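Local atomic coordinates of putative polyphosphate kinase 2 family protein (Arthrobacter aurescens, PDB entry 3RHF), a protein that probably acts as a polyphosphate kinase of the PPK2 family, transferring phosphate between polyphosphate and nucleotides. Residues L80-M83 with D84-K88; G90-S93 with H94-A98. One frame throughout, in Å; residues are numbered along the deposited sequence.

Interaction 1 (L80-M83 with D84-K88). With PO4 (phosphate ion), chain I.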
# COMPACT_ATOMS: atom_id res chain seq x y z
N LEU A 80 12.96 5.68 -6.96
CA LEU A 80 13.87 4.54 -7.08
C LEU A 80 14.21 4.15 -8.51
O LEU A 80 13.33 3.92 -9.31
CB LEU A 80 13.29 3.34 -6.42
CG LEU A 80 13.16 3.56 -4.94
CD1 LEU A 80 12.08 2.59 -4.44
CD2 LEU A 80 14.49 3.37 -4.24
N GLN A 81 15.51 4.08 -8.80
CA GLN A 81 15.99 3.44 -10.04
C GLN A 81 16.97 2.35 -9.69
O GLN A 81 17.74 2.49 -8.71
CB GLN A 81 16.72 4.45 -10.91
CG GLN A 81 15.84 5.60 -11.44
CD GLN A 81 15.02 5.18 -12.61
OE1 GLN A 81 13.99 5.76 -12.88
NE2 GLN A 81 15.45 4.15 -13.28
N ALA A 82 16.95 1.28 -10.48
CA ALA A 82 17.89 0.19 -10.35
C ALA A 82 17.73 -0.82 -11.48
O ALA A 82 16.68 -0.90 -12.06
CB ALA A 82 17.73 -0.51 -9.03
N MSE A 83 18.77 -1.60 -11.74
CA MSE A 83 18.69 -2.72 -12.66
C MSE A 83 17.79 -3.81 -12.07
O MSE A 83 17.59 -3.87 -10.84
CB MSE A 83 20.11 -3.29 -12.87
CG MSE A 83 21.14 -2.28 -13.37
SE MSE A 83 20.71 -1.50 -15.14
CE MSE A 83 20.61 -3.16 -16.19
N ASP A 84 17.25 -4.68 -12.94
CA ASP A 84 16.29 -5.67 -12.48
C ASP A 84 17.00 -6.59 -11.55
O ASP A 84 18.20 -6.80 -11.70
CB ASP A 84 15.65 -6.47 -13.63
CG ASP A 84 14.60 -5.65 -14.44
OD1 ASP A 84 13.98 -4.69 -13.90
OD2 ASP A 84 14.40 -5.96 -15.64
N THR A 85 16.28 -7.13 -10.55
CA THR A 85 16.92 -7.97 -9.55
C THR A 85 17.48 -7.15 -8.38
O THR A 85 17.66 -7.69 -7.29
CB THR A 85 18.03 -8.82 -10.29
OG1 THR A 85 17.57 -10.16 -10.44
CG2 THR A 85 19.34 -8.74 -9.63
N ALA A 86 17.73 -5.85 -8.57
CA ALA A 86 18.41 -5.03 -7.52
C ALA A 86 17.54 -4.82 -6.27
O ALA A 86 18.01 -4.32 -5.24
CB ALA A 86 18.82 -3.71 -8.06
N GLY A 87 16.25 -5.15 -6.37
CA GLY A 87 15.34 -5.07 -5.25
C GLY A 87 14.50 -3.81 -5.09
O GLY A 87 14.15 -3.47 -3.96
N LYS A 88 14.13 -3.13 -6.18
CA LYS A 88 13.24 -1.94 -6.03
C LYS A 88 11.89 -2.40 -5.49
O LYS A 88 11.32 -1.81 -4.56
CB LYS A 88 12.94 -1.22 -7.34
CG LYS A 88 14.06 -0.62 -8.11
CD LYS A 88 13.53 -0.06 -9.49
CE LYS A 88 13.07 -1.13 -10.49
NZ LYS A 88 14.24 -1.98 -11.10
P PO4 I . 13.79 -5.29 -8.99
O1 PO4 I . 13.67 -6.05 -10.35
O2 PO4 I . 14.30 -6.40 -7.95
O3 PO4 I . 14.77 -4.08 -9.01
O4 PO4 I . 12.37 -4.74 -8.61
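A P-loop, a variant of the Walker A motif, links strand 75-82 to helix 88-98, and in it Lys88 reaches back from the helix start to Ala82 of the preceding strand region. Its chain leaves with CG anti to the carbonyl carbon, passes alongside the Ala82 methyl, then bends at chi3 (-69°) and chi4 (-70°) to bring NZ between backbone and anion. Lys88 NZ donates to Ala82 O at 2.8 Å, from above the carbonyl plane, and to phosphate O3 at 3.0 Å. Asp84 OD1 lies a long 3.9 Å from Lys88 NZ and also forms a salt bridge with Arg140. With an alanine at this lysine position, Ala82 O and phosphate O3 would probably lose the amino group they share. The loop bends through a type II turn closed by Ala86 N to Met83 O (3.0 Å; Met83 is selenomethionine), with Ala82 CB 3.5 Å from Ala86 CB. As in other P-loop NTPases, backbone N-H groups ring the phosphate, here probably an ion from the crystallisation liquor. Thr85 N binds its O1 at 2.8 Å, Gly87 N binds O2, and Lys88 N meets O3 almost straight on (3.1 Å, 170°). Gly89 N adds another bond.

Interaction 2 (G90-S93 with H94-A98)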
# COMPACT_ATOMS: atom_id res chain seq x y z
N GLY A 90 10.92 -4.87 -3.69
CA GLY A 90 10.92 -5.19 -2.29
C GLY A 90 11.08 -3.98 -1.41
O GLY A 90 10.49 -3.90 -0.35
N ILE A 91 11.90 -3.05 -1.80
CA ILE A 91 12.04 -1.86 -0.99
C ILE A 91 10.74 -1.04 -1.01
O ILE A 91 10.29 -0.58 0.06
CB ILE A 91 13.27 -0.99 -1.43
CG1 ILE A 91 14.55 -1.82 -1.24
CG2 ILE A 91 13.36 0.29 -0.63
CD1 ILE A 91 15.66 -1.13 -0.52
N VAL A 92 10.12 -0.90 -2.20
CA VAL A 92 8.91 -0.16 -2.34
C VAL A 92 7.89 -0.76 -1.44
O VAL A 92 7.28 -0.05 -0.61
CB VAL A 92 8.36 -0.20 -3.80
CG1 VAL A 92 6.86 0.18 -3.79
CG2 VAL A 92 9.17 0.69 -4.72
N SER A 93 7.75 -2.08 -1.53
CA SER A 93 6.81 -2.79 -0.69
C SER A 93 7.08 -2.60 0.76
O SER A 93 6.15 -2.56 1.58
CB SER A 93 6.90 -4.28 -0.96
OG SER A 93 5.96 -5.04 -0.22
N HIS A 94 8.34 -2.55 1.14
CA HIS A 94 8.57 -2.43 2.56
C HIS A 94 8.19 -1.01 3.07
O HIS A 94 7.49 -0.85 4.09
CB HIS A 94 10.00 -2.81 2.96
CG HIS A 94 10.13 -2.92 4.43
ND1 HIS A 94 10.35 -1.81 5.23
CD2 HIS A 94 9.92 -3.96 5.27
CE1 HIS A 94 10.32 -2.19 6.51
NE2 HIS A 94 10.05 -3.48 6.56
N VAL A 95 8.65 0.01 2.35
CA VAL A 95 8.45 1.40 2.70
C VAL A 95 6.96 1.72 2.70
O VAL A 95 6.43 2.28 3.63
CB VAL A 95 9.15 2.32 1.69
CG1 VAL A 95 8.79 3.76 1.99
CG2 VAL A 95 10.70 2.12 1.72
N VAL A 96 6.28 1.35 1.65
CA VAL A 96 4.85 1.56 1.60
C VAL A 96 4.11 0.87 2.71
O VAL A 96 3.20 1.45 3.34
CB VAL A 96 4.32 1.16 0.22
CG1 VAL A 96 2.86 0.97 0.26
CG2 VAL A 96 4.73 2.24 -0.81
N GLY A 97 4.52 -0.34 3.03
CA GLY A 97 3.88 -1.09 4.09
C GLY A 97 4.12 -0.59 5.48
O GLY A 97 3.46 -1.01 6.40
N ALA A 98 5.11 0.24 5.67
CA ALA A 98 5.34 0.84 6.99
C ALA A 98 4.40 2.01 7.12
O ALA A 98 4.23 2.50 8.23
CB ALA A 98 6.77 1.31 7.16
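Four backbone bonds tie Gly90-Ser93 to His94-Gly97, about one turn further on, in the helix that follows the P-loop of this parallel alpha/beta/alpha fold. Val95 N to Ile91 O (2.9 Å, N-H...O angle 174°) and Val96 N to Val92 O (2.8 Å) are nearly straight. The two flanking bonds are more bent: His94 N to Gly90 O has an angle of 142°, and Gly97 N reaches Ser93 O at 3.1 Å. On the same turns, branched side chains pack in i to i+4 pairs. Val95 holds CG1 anti to its backbone N (chi1 173°), which turns CG2 back toward the preceding turn, over Ile91 O (3.2 Å) and obliquely across Ile91 CG2 (4.0 Å). Val96 likewise directs CG2 to Val92, 4.2 Å from Val92 CG1. Beyond these pairs the helix is covered on several sides. Ile91 and Val95 pack on helix 250-266, and Val95 also meets Leu57 of helix 43-69. Val92 and Val96 rest on the sheet, at Leu106 and Val137 for the former and Val104 for the latter. Ser93 and Val96 touch Pro101 of the second subunit. The His94 side chain touches Leu50 and Asp54 of helix 43-69, and its ND1 is hydrogen-bonded to Gln258 OE1.

Overall arrangement
Interactions 1 and 2 follow in series along one strand-loop-helix unit, their centres about 13 Å apart. Both are partly buried, but they differ in chemistry. At residues 80-88, where a central strand leads into the loop, polar groups dominate: a lysine amino group and backbone N-H groups converge on an anion. Residues 90-98 carry ordinary helical bonds and apolar branches, with buried isoleucine and valines facing the sheet and neighbouring helices, while Gly90 is exposed and Ser93 lies at the subunit contact. The two meet where Leu80 CD1 packs against Val92 CG2 at 3.5 Å, so the strand leading into the phosphate loop and the helix leaving it are in direct apolar contact.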